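Side-chain contacts in putative regulatory protein SCO4313 (Streptomyces coelicolor, PDB 2OI8), which probably acts as a TetR-family transcription regulator, binding operator DNA through a helix-turn-helix motif: residues A[26-31]-A[39-44]; A[62-67]-A[116-121]; A[70-75]-A[108-113]; A[76-81]-A[93-98]; A[97-100]-A[106-109]. All coordinates share one frame; numbering follows the deposited sequence.

Interaction 1 of 5, residues A[26-31]-A[39-44]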
# COMPACT_ATOMS: atom_id res chain seq x y z
N TRP A 26 6.01 18.70 -0.20
CA TRP A 26 5.65 17.70 0.79
C TRP A 26 4.52 18.21 1.70
O TRP A 26 3.55 17.47 1.92
CB TRP A 26 6.87 17.21 1.58
CG TRP A 26 7.82 16.41 0.71
CD1 TRP A 26 9.02 16.83 0.18
CD2 TRP A 26 7.63 15.06 0.23
NE1 TRP A 26 9.59 15.82 -0.57
CE2 TRP A 26 8.76 14.73 -0.56
CE3 TRP A 26 6.62 14.10 0.41
CZ2 TRP A 26 8.90 13.49 -1.17
CZ3 TRP A 26 6.76 12.87 -0.20
CH2 TRP A 26 7.89 12.58 -0.98
N GLU A 27 4.62 19.46 2.17
CA GLU A 27 3.58 20.05 3.05
C GLU A 27 2.20 19.90 2.40
O GLU A 27 1.27 19.34 3.02
CB GLU A 27 3.84 21.53 3.37
CG GLU A 27 4.90 21.79 4.42
CD GLU A 27 5.31 23.29 4.56
OE1 GLU A 27 5.28 24.08 3.56
OE2 GLU A 27 5.67 23.68 5.68
N GLN A 28 2.08 20.38 1.16
CA GLN A 28 0.83 20.25 0.37
C GLN A 28 0.40 18.81 0.18
O GLN A 28 -0.79 18.52 0.17
CB GLN A 28 0.96 20.91 -1.00
CG GLN A 28 0.90 22.42 -1.01
CD GLN A 28 0.70 22.97 -2.41
OE1 GLN A 28 1.29 23.98 -2.78
NE2 GLN A 28 -0.14 22.30 -3.19
N ILE A 29 1.37 17.91 -0.01
CA ILE A 29 1.06 16.48 -0.14
C ILE A 29 0.51 16.01 1.21
O ILE A 29 -0.59 15.48 1.28
CB ILE A 29 2.30 15.63 -0.56
CG1 ILE A 29 2.73 16.02 -1.97
CG2 ILE A 29 2.00 14.11 -0.45
CD1 ILE A 29 3.79 15.06 -2.52
N ALA A 30 1.29 16.26 2.26
CA ALA A 30 0.90 15.91 3.62
C ALA A 30 -0.52 16.36 3.91
O ALA A 30 -1.38 15.53 4.21
CB ALA A 30 1.88 16.50 4.63
N THR A 31 -0.78 17.65 3.76
CA THR A 31 -2.07 18.20 4.16
C THR A 31 -3.19 17.96 3.16
O THR A 31 -4.28 17.60 3.55
CB THR A 31 -1.98 19.71 4.59
OG1 THR A 31 -0.95 20.38 3.86
CG2 THR A 31 -1.66 19.84 6.09
N LEU A 39 1.65 23.91 -8.16
CA LEU A 39 2.72 24.90 -8.26
C LEU A 39 2.27 26.32 -7.94
O LEU A 39 3.08 27.14 -7.51
CB LEU A 39 3.37 24.85 -9.63
CG LEU A 39 4.26 23.64 -9.90
CD1 LEU A 39 4.68 23.63 -11.35
CD2 LEU A 39 5.49 23.70 -9.02
N ASN A 40 1.00 26.61 -8.15
CA ASN A 40 0.46 27.93 -7.85
C ASN A 40 0.34 28.25 -6.37
O ASN A 40 0.54 29.40 -5.98
CB ASN A 40 -0.88 28.12 -8.50
CG ASN A 40 -0.78 28.78 -9.85
OD1 ASN A 40 -1.79 28.99 -10.51
ND2 ASN A 40 0.44 29.12 -10.26
N ALA A 41 -0.03 27.24 -5.58
CA ALA A 41 -0.10 27.40 -4.14
C ALA A 41 1.31 27.58 -3.56
O ALA A 41 1.52 28.40 -2.66
CB ALA A 41 -0.79 26.22 -3.51
N ILE A 42 2.26 26.81 -4.09
CA ILE A 42 3.68 26.97 -3.80
C ILE A 42 4.12 28.40 -4.09
O ILE A 42 4.64 29.09 -3.21
CB ILE A 42 4.54 25.99 -4.63
CG1 ILE A 42 3.94 24.56 -4.62
CG2 ILE A 42 5.99 26.03 -4.16
CD1 ILE A 42 4.78 23.48 -3.99
N ALA A 43 3.90 28.86 -5.32
CA ALA A 43 4.31 30.21 -5.73
C ALA A 43 3.76 31.25 -4.76
O ALA A 43 4.52 32.06 -4.22
CB ALA A 43 3.88 30.51 -7.17
N LYS A 44 2.44 31.21 -4.54
CA LYS A 44 1.78 32.10 -3.59
C LYS A 44 2.36 31.91 -2.18
O LYS A 44 2.54 32.90 -1.47
CB LYS A 44 0.24 31.89 -3.60
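Q28 reaches from helix 14-32 to A41 and I42 on helix 39-45, and it is a worked example of how one long polar side chain can bridge two helices whose backbones stay well apart. The nearest CA atoms across the pair, those of Q28 and I42, are separated by 8.4 Å. From the backbone the side chain advances almost straight: Q28 CB is still 6.1 Å from A41 CB, Q28 CG is 4.9 Å from it, and Q28 CD closes to 3.7 Å of the same methyl. Two torsions produce this advance. CG stands anti to the carbonyl carbon (chi1 -76°), and the chain beyond it is extended (chi2 -166°), so the amide is delivered to the first turn of the facing helix. There the flat end meets the A41 methyl and lies beside I42, whose CG1 is 4.2 Å from Q28 CD. The backbone N of I42 is also close to this end, but the amide is probably turned over in the model, and the identity of the atom facing that N-H is best left open. Either way, a polar group lies against a largely apolar pair of residues. The glutamine side chain also touches L37 and S38, which lead into helix 39-45. That helix lies within the predicted helix-turn-helix motif; its L39, I42 and A43 pack on L53 of helix 50-54, and L39 also on L63 of helix 60-84. Helix 14-32 in turn packs W26 and I29 against L67 of helix 60-84 and L109 of helix 104-111.

Interaction 2 of 5, residues A[62-67]-A[116-121]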
# COMPACT_ATOMS: atom_id res chain seq x y z
N GLU A 62 6.56 17.18 -13.66
CA GLU A 62 8.00 17.39 -13.45
C GLU A 62 8.37 17.47 -11.97
O GLU A 62 9.41 16.93 -11.56
CB GLU A 62 8.46 18.68 -14.13
CG GLU A 62 8.78 18.52 -15.59
CD GLU A 62 9.75 19.58 -16.07
OE1 GLU A 62 10.45 20.22 -15.23
OE2 GLU A 62 9.81 19.77 -17.31
N LEU A 63 7.54 18.14 -11.19
CA LEU A 63 7.76 18.23 -9.77
C LEU A 63 7.51 16.87 -9.14
O LEU A 63 8.33 16.41 -8.35
CB LEU A 63 6.86 19.28 -9.14
CG LEU A 63 6.97 19.36 -7.61
CD1 LEU A 63 8.41 19.66 -7.10
CD2 LEU A 63 5.99 20.39 -7.09
N ILE A 64 6.40 16.22 -9.49
CA ILE A 64 6.09 14.91 -8.93
C ILE A 64 7.26 13.98 -9.23
O ILE A 64 7.82 13.35 -8.32
CB ILE A 64 4.81 14.28 -9.53
CG1 ILE A 64 3.52 15.07 -9.20
CG2 ILE A 64 4.70 12.79 -9.16
CD1 ILE A 64 3.18 15.09 -7.76
N THR A 65 7.63 13.95 -10.52
CA THR A 65 8.70 13.09 -11.00
C THR A 65 9.92 13.21 -10.10
O THR A 65 10.43 12.18 -9.68
CB THR A 65 9.08 13.38 -12.46
OG1 THR A 65 7.99 13.01 -13.31
CG2 THR A 65 10.31 12.59 -12.87
N GLU A 66 10.35 14.44 -9.81
CA GLU A 66 11.53 14.69 -8.95
C GLU A 66 11.36 14.22 -7.50
O GLU A 66 12.32 13.73 -6.87
CB GLU A 66 11.93 16.18 -8.96
CG GLU A 66 12.88 16.60 -10.10
CD GLU A 66 13.91 15.52 -10.46
OE1 GLU A 66 14.80 15.22 -9.63
OE2 GLU A 66 13.83 14.96 -11.58
N LEU A 67 10.16 14.41 -6.96
CA LEU A 67 9.84 13.89 -5.63
C LEU A 67 9.92 12.36 -5.64
O LEU A 67 10.54 11.77 -4.76
CB LEU A 67 8.47 14.39 -5.17
CG LEU A 67 8.23 15.90 -5.01
CD1 LEU A 67 6.80 16.11 -4.59
CD2 LEU A 67 9.19 16.57 -4.00
N PRO A 116 -3.38 10.34 -9.58
CA PRO A 116 -4.27 10.33 -10.75
C PRO A 116 -3.79 11.28 -11.79
O PRO A 116 -3.43 12.41 -11.46
CB PRO A 116 -5.60 10.84 -10.19
CG PRO A 116 -5.54 10.54 -8.74
CD PRO A 116 -4.10 10.75 -8.36
N GLY A 117 -3.78 10.81 -13.03
CA GLY A 117 -3.38 11.63 -14.16
C GLY A 117 -1.88 11.60 -14.45
O GLY A 117 -1.46 11.85 -15.59
N TYR A 118 -1.08 11.28 -13.42
CA TYR A 118 0.38 11.31 -13.55
C TYR A 118 0.94 10.04 -14.18
O TYR A 118 0.71 8.94 -13.67
CB TYR A 118 1.04 11.54 -12.18
CG TYR A 118 2.54 11.34 -12.20
CD1 TYR A 118 3.39 12.35 -12.64
CD2 TYR A 118 3.11 10.14 -11.81
CE1 TYR A 118 4.77 12.18 -12.68
CE2 TYR A 118 4.49 9.95 -11.83
CZ TYR A 118 5.32 10.98 -12.27
OH TYR A 118 6.69 10.81 -12.31
N ARG A 119 1.68 10.20 -15.28
CA ARG A 119 2.45 9.09 -15.85
C ARG A 119 3.94 9.40 -15.73
O ARG A 119 4.40 10.46 -16.15
CB ARG A 119 2.08 8.85 -17.32
CG ARG A 119 0.59 8.59 -17.58
CD ARG A 119 0.10 9.45 -18.75
NE ARG A 119 0.64 8.99 -20.04
CZ ARG A 119 1.05 9.79 -21.02
NH1 ARG A 119 1.01 11.11 -20.87
NH2 ARG A 119 1.52 9.27 -22.15
N ALA A 120 4.68 8.48 -15.12
CA ALA A 120 6.12 8.66 -14.89
C ALA A 120 6.95 8.50 -16.17
O ALA A 120 6.51 7.84 -17.12
CB ALA A 120 6.60 7.67 -13.81
N PRO A 121 8.15 9.11 -16.21
CA PRO A 121 9.12 8.72 -17.23
C PRO A 121 9.73 7.36 -16.85
O PRO A 121 9.87 7.06 -15.65
CB PRO A 121 10.18 9.82 -17.17
CG PRO A 121 9.63 10.88 -16.25
CD PRO A 121 8.68 10.18 -15.34
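T65 and I64, neighbours on helix 60-84, receive the aromatic side chain of Y118 from the loop between helices 104-111 and 129-139, one by its hydroxyl and the other by its ring. The Y118 OH donates to T65 OG1 over 2.7 Å, and OG1 lies at the ring edge, in the plane of the ring. Over one face sits the I64 CG2 methyl, 3.6 Å from the Y118 ring centroid and only 12° off the normal, a CH-pi contact placed above the ring centre. P121 completes the first shell: its CD is 3.8 Å from T65 CG2. In the next shell, D61 O, one helical turn back, hydrogen-bonds T65 OG1. The threonine torsion (chi1 -67°) serves both demands, setting OG1 beside the backbone N, where it can reach that carbonyl, while CG2 faces the proline. Y118 also touches the side chains of D61 and I68, so the phenol lies along the helix flank. Further out, G117 turns the chain with a positive phi of 88°, a conformation in which a beta carbon would be jammed against the carbonyl oxygen of P116. P116 itself packs on T31 of the second subunit. Chemically, the pairing illustrates how a loop may be fixed to a helix by one directional bond and one apolar face. Since the carbonyl of D61 can only accept, the threonine hydroxyl passes its own proton to it and takes the tyrosine's, a short relay that gives both hydroxyls defined roles and sets the direction of the phenol.

Interaction 3 of 5, residues A[70-75]-A[108-113]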
# COMPACT_ATOMS: atom_id res chain seq x y z
N ASP A 70 13.66 11.39 -5.77
CA ASP A 70 14.23 11.67 -4.46
C ASP A 70 13.86 10.58 -3.48
O ASP A 70 14.69 10.18 -2.66
CB ASP A 70 13.70 13.00 -3.89
CG ASP A 70 14.42 14.22 -4.46
OD1 ASP A 70 15.43 14.06 -5.17
OD2 ASP A 70 13.98 15.35 -4.18
N ALA A 71 12.62 10.12 -3.57
CA ALA A 71 12.11 9.08 -2.66
C ALA A 71 12.88 7.77 -2.86
O ALA A 71 13.42 7.22 -1.89
CB ALA A 71 10.58 8.88 -2.83
N TYR A 72 12.96 7.31 -4.11
CA TYR A 72 13.72 6.11 -4.47
C TYR A 72 15.16 6.21 -4.05
O TYR A 72 15.73 5.22 -3.56
CB TYR A 72 13.66 5.84 -5.98
CG TYR A 72 12.38 5.17 -6.42
CD1 TYR A 72 12.02 3.93 -5.90
CD2 TYR A 72 11.54 5.77 -7.35
CE1 TYR A 72 10.84 3.30 -6.29
CE2 TYR A 72 10.35 5.15 -7.76
CZ TYR A 72 10.02 3.91 -7.22
OH TYR A 72 8.86 3.26 -7.60
N ARG A 73 15.74 7.40 -4.19
CA ARG A 73 17.16 7.58 -3.93
C ARG A 73 17.50 7.42 -2.44
O ARG A 73 18.55 6.85 -2.09
CB ARG A 73 17.63 8.91 -4.50
CG ARG A 73 19.06 9.32 -4.13
CD ARG A 73 19.74 10.08 -5.27
NE ARG A 73 18.96 11.22 -5.75
CZ ARG A 73 18.29 11.26 -6.90
NH1 ARG A 73 18.29 10.21 -7.72
NH2 ARG A 73 17.62 12.35 -7.24
N SER A 74 16.63 7.90 -1.56
CA SER A 74 16.85 7.72 -0.15
C SER A 74 16.52 6.30 0.29
O SER A 74 17.10 5.79 1.24
CB SER A 74 16.05 8.73 0.68
OG SER A 74 14.69 8.70 0.31
N GLN A 75 15.60 5.63 -0.41
CA GLN A 75 15.38 4.23 -0.11
C GLN A 75 16.65 3.42 -0.43
O GLN A 75 17.07 2.53 0.33
CB GLN A 75 14.16 3.67 -0.85
CG GLN A 75 13.77 2.30 -0.34
CD GLN A 75 12.77 1.60 -1.24
OE1 GLN A 75 12.79 1.78 -2.46
NE2 GLN A 75 11.90 0.79 -0.65
N PHE A 108 4.52 6.33 0.85
CA PHE A 108 3.29 6.21 0.10
C PHE A 108 3.31 6.86 -1.26
O PHE A 108 2.54 6.49 -2.13
CB PHE A 108 2.11 6.72 0.90
CG PHE A 108 1.65 5.77 1.98
CD1 PHE A 108 1.35 4.43 1.66
CD2 PHE A 108 1.48 6.21 3.30
CE1 PHE A 108 0.89 3.53 2.67
CE2 PHE A 108 1.02 5.34 4.30
CZ PHE A 108 0.72 4.00 4.00
N LEU A 109 4.19 7.84 -1.45
CA LEU A 109 4.35 8.41 -2.77
C LEU A 109 4.87 7.32 -3.75
O LEU A 109 4.47 7.27 -4.91
CB LEU A 109 5.26 9.65 -2.69
CG LEU A 109 5.40 10.51 -3.95
CD1 LEU A 109 4.17 11.40 -4.26
CD2 LEU A 109 6.66 11.35 -3.87
N ILE A 110 5.73 6.42 -3.27
CA ILE A 110 6.17 5.27 -4.07
C ILE A 110 5.16 4.11 -3.97
O ILE A 110 4.72 3.58 -4.99
CB ILE A 110 7.56 4.69 -3.59
CG1 ILE A 110 8.66 5.74 -3.64
CG2 ILE A 110 7.93 3.40 -4.39
CD1 ILE A 110 8.47 6.58 -4.89
N PHE A 111 4.83 3.69 -2.75
CA PHE A 111 4.16 2.40 -2.55
C PHE A 111 2.66 2.47 -2.34
O PHE A 111 2.01 1.44 -2.23
CB PHE A 111 4.85 1.61 -1.43
CG PHE A 111 6.29 1.28 -1.73
CD1 PHE A 111 6.62 0.23 -2.60
CD2 PHE A 111 7.33 2.02 -1.17
CE1 PHE A 111 7.98 -0.11 -2.89
CE2 PHE A 111 8.69 1.70 -1.45
CZ PHE A 111 9.01 0.64 -2.32
N GLY A 112 2.11 3.67 -2.32
CA GLY A 112 0.73 3.87 -1.97
C GLY A 112 -0.11 4.19 -3.19
O GLY A 112 0.15 3.72 -4.31
N THR A 113 -1.16 4.97 -2.96
CA THR A 113 -2.11 5.28 -3.99
C THR A 113 -1.46 6.08 -5.12
O THR A 113 -0.91 7.15 -4.88
CB THR A 113 -3.28 6.04 -3.36
OG1 THR A 113 -3.72 5.31 -2.20
CG2 THR A 113 -4.43 6.25 -4.37
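The long helix 60-84, which in TetR-family proteins runs from the DNA-binding head into the C-terminal body, is met here by the end of helix 104-111, with I110 filling the groove beside A71 and Y72. Both branches of the isoleucine are used, CD1 against A71 and the tyrosine face, CG2 against the tyrosine's hydroxyl end. The CD1 methyl lies over the Y72 ring, 3.9 Å from the centroid and 19° off the normal, a CH-pi contact offset toward the rim. The same methyl is 3.7 Å from A71 CB. I110 CG2 comes 3.5 Å from Y72 CE1 and also stands over the centre of the F111 ring, so it touches both aromatic side chains within a buried contact. Q75, one turn after A71, adds a polar touch: its NE2 comes 3.3 Å from F111 CZ, at the ring edge and near its plane, with amide and ring planes 66° apart, so this is no amide-over-ring stack. F111 also meets the rings of Y107 and H184. The Y72 hydroxyl bonds to Q194 OE1 of the second subunit. Replacing Y72 by alanine is likely to open a gap beneath the I110 methyls and leave that glutamine without its hydroxyl mate. Close by, T113 OG1 bonds the backbone N of T113 of the second subunit, and F108 packs on that same threonine. Helix packing that merges with the subunit interface in this way fits the all-helical, dimeric body of TetR-like regulators.

Interaction 4 of 5, residues A[76-81]-A[93-98]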
# COMPACT_ATOMS: atom_id res chain seq x y z
N ALA A 76 17.27 3.74 -1.56
CA ALA A 76 18.49 3.08 -1.98
C ALA A 76 19.65 3.39 -1.02
O ALA A 76 20.48 2.51 -0.75
CB ALA A 76 18.84 3.49 -3.39
N ASP A 77 19.70 4.61 -0.49
CA ASP A 77 20.80 5.02 0.38
C ASP A 77 20.71 4.24 1.67
O ASP A 77 21.71 3.71 2.16
CB ASP A 77 20.72 6.51 0.66
CG ASP A 77 21.08 7.35 -0.55
OD1 ASP A 77 21.44 6.79 -1.61
OD2 ASP A 77 20.99 8.59 -0.44
N SER A 78 19.51 4.17 2.22
CA SER A 78 19.25 3.42 3.42
C SER A 78 19.76 1.98 3.27
O SER A 78 20.54 1.50 4.10
CB SER A 78 17.75 3.43 3.75
OG SER A 78 17.51 2.77 4.98
N LEU A 79 19.37 1.33 2.19
CA LEU A 79 19.75 -0.06 1.95
C LEU A 79 21.21 -0.26 1.58
O LEU A 79 21.81 -1.27 1.96
CB LEU A 79 18.86 -0.68 0.89
CG LEU A 79 17.66 -1.39 1.49
CD1 LEU A 79 16.86 -0.53 2.46
CD2 LEU A 79 16.79 -1.83 0.35
N ARG A 80 21.78 0.67 0.83
CA ARG A 80 23.19 0.61 0.50
C ARG A 80 24.04 0.66 1.76
O ARG A 80 24.93 -0.17 1.94
CB ARG A 80 23.58 1.68 -0.51
CG ARG A 80 23.41 1.18 -1.95
CD ARG A 80 24.11 2.06 -3.00
NE ARG A 80 23.18 3.00 -3.62
CZ ARG A 80 23.04 4.27 -3.27
NH1 ARG A 80 23.78 4.80 -2.29
NH2 ARG A 80 22.15 5.03 -3.91
N ALA A 81 23.73 1.61 2.65
CA ALA A 81 24.47 1.78 3.90
C ALA A 81 24.47 0.48 4.72
O ALA A 81 25.47 0.12 5.35
CB ALA A 81 23.91 2.92 4.70
N ALA A 93 16.31 -5.67 6.04
CA ALA A 93 14.94 -5.58 6.48
C ALA A 93 14.74 -4.45 7.51
O ALA A 93 13.78 -3.67 7.43
CB ALA A 93 14.50 -6.91 7.04
N HIS A 94 15.65 -4.34 8.46
CA HIS A 94 15.56 -3.28 9.46
C HIS A 94 15.83 -1.89 8.92
O HIS A 94 15.25 -0.92 9.40
CB HIS A 94 16.49 -3.58 10.62
CG HIS A 94 15.99 -4.68 11.49
ND1 HIS A 94 14.77 -4.61 12.13
CD2 HIS A 94 16.52 -5.89 11.80
CE1 HIS A 94 14.57 -5.73 12.80
NE2 HIS A 94 15.62 -6.52 12.63
N ALA A 95 16.72 -1.80 7.94
CA ALA A 95 16.96 -0.55 7.22
C ALA A 95 15.64 -0.10 6.55
O ALA A 95 15.21 1.07 6.67
CB ALA A 95 18.05 -0.76 6.17
N LEU A 96 15.00 -1.04 5.89
CA LEU A 96 13.76 -0.76 5.16
C LEU A 96 12.64 -0.28 6.11
O LEU A 96 11.88 0.60 5.73
CB LEU A 96 13.32 -1.98 4.34
CG LEU A 96 12.01 -1.82 3.53
CD1 LEU A 96 12.10 -0.64 2.50
CD2 LEU A 96 11.55 -3.13 2.86
N ARG A 97 12.58 -0.85 7.33
CA ARG A 97 11.52 -0.54 8.29
C ARG A 97 11.62 0.90 8.74
O ARG A 97 10.61 1.63 8.73
CB ARG A 97 11.57 -1.48 9.51
CG ARG A 97 10.39 -1.31 10.49
CD ARG A 97 10.18 -2.49 11.44
NE ARG A 97 9.13 -2.18 12.41
CZ ARG A 97 7.82 -2.37 12.18
NH1 ARG A 97 7.43 -2.90 11.04
NH2 ARG A 97 6.90 -2.05 13.09
N ALA A 98 12.83 1.30 9.09
CA ALA A 98 13.10 2.64 9.64
C ALA A 98 12.92 3.72 8.58
O ALA A 98 12.35 4.77 8.85
CB ALA A 98 14.50 2.69 10.24
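S78 and A95 mark the point where segments 76-81 and 93-98 of helices 60-84 and 89-102 come nearest, their CA atoms 6.0 Å apart. The two segments run nearly antiparallel, with axes 8.8 Å apart at closest approach and inclined at 150°, and the small residues at the crossing show how little bulk a close approach can tolerate. Apolar contacts form the first group. L79 sends its CD1 methyl across the gap, 3.9 Å from A95 CB and 4.3 Å from L96 CB, so that one branch of the leucine touches two successive residues of the other helix. The A95 methyl touches both that branch and the serine OG (3.8 Å from A95 CB). Polar contact across the helices is slight. With OG anti to the backbone N (chi1 -176°), S78 points its hydroxyl over A95, where OG lies 3.3 Å from A95 O. Any bond there is weak, and the proton has a second acceptor within reach. Charged contact stays within the first helix. R80 folds back so that its NH2 is 3.0 Å from D77 OD1, a salt bridge whose hydrogen-bond geometry is weak, and one guanidinium face lies above A76 O. Further layers enclose the pair. L79 also packs on T131 and I135 of helix 129-139, R80 touches V134 of the same helix, and S78 neighbours W99. On helix 89-102, A93 meets F179 and L183 and L96 meets L187 of helix 170-191, while R97 forms a salt bridge with E190 of that helix and touches A203 and F206 of helix 202-213.

Interaction 5 of 5, residues A[97-100]-A[106-109]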
# COMPACT_ATOMS: atom_id res chain seq x y z
N ARG A 97 12.58 -0.85 7.33
CA ARG A 97 11.52 -0.54 8.29
C ARG A 97 11.62 0.90 8.74
O ARG A 97 10.61 1.63 8.73
CB ARG A 97 11.57 -1.48 9.51
CG ARG A 97 10.39 -1.31 10.49
CD ARG A 97 10.18 -2.49 11.44
NE ARG A 97 9.13 -2.18 12.41
CZ ARG A 97 7.82 -2.37 12.18
NH1 ARG A 97 7.43 -2.90 11.04
NH2 ARG A 97 6.90 -2.05 13.09
N ALA A 98 12.83 1.30 9.09
CA ALA A 98 13.10 2.64 9.64
C ALA A 98 12.92 3.72 8.58
O ALA A 98 12.35 4.77 8.85
CB ALA A 98 14.50 2.69 10.24
N TRP A 99 13.42 3.44 7.38
CA TRP A 99 13.20 4.32 6.24
C TRP A 99 11.69 4.51 6.03
O TRP A 99 11.20 5.64 5.86
CB TRP A 99 13.88 3.78 4.98
CG TRP A 99 13.60 4.64 3.79
CD1 TRP A 99 14.30 5.73 3.38
CD2 TRP A 99 12.52 4.49 2.85
NE1 TRP A 99 13.73 6.28 2.26
CE2 TRP A 99 12.63 5.54 1.91
CE3 TRP A 99 11.46 3.59 2.73
CZ2 TRP A 99 11.74 5.70 0.86
CZ3 TRP A 99 10.57 3.74 1.68
CH2 TRP A 99 10.72 4.79 0.76
N ALA A 100 10.94 3.40 6.03
CA ALA A 100 9.49 3.46 5.92
C ALA A 100 8.89 4.26 7.06
O ALA A 100 8.10 5.19 6.85
CB ALA A 100 8.89 2.04 5.88
N ARG A 106 6.58 9.84 2.36
CA ARG A 106 7.52 9.45 1.33
C ARG A 106 7.29 7.99 0.89
O ARG A 106 7.33 7.70 -0.30
CB ARG A 106 8.93 9.66 1.84
CG ARG A 106 10.03 9.44 0.83
CD ARG A 106 11.39 9.63 1.52
NE ARG A 106 11.48 8.83 2.74
CZ ARG A 106 12.47 8.93 3.63
NH1 ARG A 106 13.45 9.80 3.43
NH2 ARG A 106 12.49 8.17 4.71
N TYR A 107 7.02 7.10 1.84
CA TYR A 107 6.76 5.70 1.54
C TYR A 107 5.58 5.59 0.56
O TYR A 107 5.65 4.87 -0.45
CB TYR A 107 6.48 4.91 2.84
CG TYR A 107 6.13 3.43 2.64
CD1 TYR A 107 4.80 3.04 2.46
CD2 TYR A 107 7.14 2.43 2.64
CE1 TYR A 107 4.46 1.67 2.27
CE2 TYR A 107 6.80 1.05 2.45
CZ TYR A 107 5.47 0.70 2.26
OH TYR A 107 5.09 -0.63 2.07
N PHE A 108 4.52 6.33 0.85
CA PHE A 108 3.29 6.21 0.10
C PHE A 108 3.31 6.86 -1.26
O PHE A 108 2.54 6.49 -2.13
CB PHE A 108 2.11 6.72 0.90
CG PHE A 108 1.65 5.77 1.98
CD1 PHE A 108 1.35 4.43 1.66
CD2 PHE A 108 1.48 6.21 3.30
CE1 PHE A 108 0.89 3.53 2.67
CE2 PHE A 108 1.02 5.34 4.30
CZ PHE A 108 0.72 4.00 4.00
N LEU A 109 4.19 7.84 -1.45
CA LEU A 109 4.35 8.41 -2.77
C LEU A 109 4.87 7.32 -3.75
O LEU A 109 4.47 7.27 -4.91
CB LEU A 109 5.26 9.65 -2.69
CG LEU A 109 5.40 10.51 -3.95
CD1 LEU A 109 4.17 11.40 -4.26
CD2 LEU A 109 6.66 11.35 -3.87
O HOH W 1 9.86 6.58 3.84
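A100 and Y107 bring helices 89-102 and 104-111 to a CA separation of 5.6 Å, close to the turn that joins them. R106 dominates the side-chain contact. Its guanidinium lies flat on the W99 indole, centres 3.8 Å apart and planes at 9°, a cation-pi stack centred near NE1. From the edge of that same group, NH2 donates to W99 O over 3.1 Å at 145°, and a water extends the grip, donating to W99 O (2.6 Å) and accepting from R106 NE (3.0 Å). A bend at chi3 (51°) turns the guanidinium over the indole. A leucine in its place is likely to leave W99 O without its arginine donor and the water without one of its two partners. Y107 meets the far end of the indole and A100: its CD2 lies 3.7 Å from A100 CB and 3.8 Å from W99 CZ3, and the W99 and Y107 side chains cross at about a right angle. The tyrosine hydroxyl bonds H184 of helix 170-191. The assembly is wedged against helix 60-84, where S74 OG takes the W99 NE1 proton and A71 touches R106, while helix 170-191 adds S188 and L191 beside Y107.

The five contacts form a chain of neighbours from the DNA-binding head to the C-terminal body. Interaction 1 joins helices of the head and comes first in sequence; interactions 2, 3 and 4 then follow helix 60-84 from its start, their centres about 12 and 13 Å apart in turn. Centre to centre, interaction 5 lies about 7 Å from interaction 3, with which it shares F108 and L109, and about 10 Å from interaction 4, with which it shares R97 and A98. Interaction 1, its centre about 28 Å from that of interaction 4, touches interactions 2, 3 and 5, W26 and I29 packing on L67 and L109. Helix 60-84 thus links head and body, as is common in TetR-like regulators.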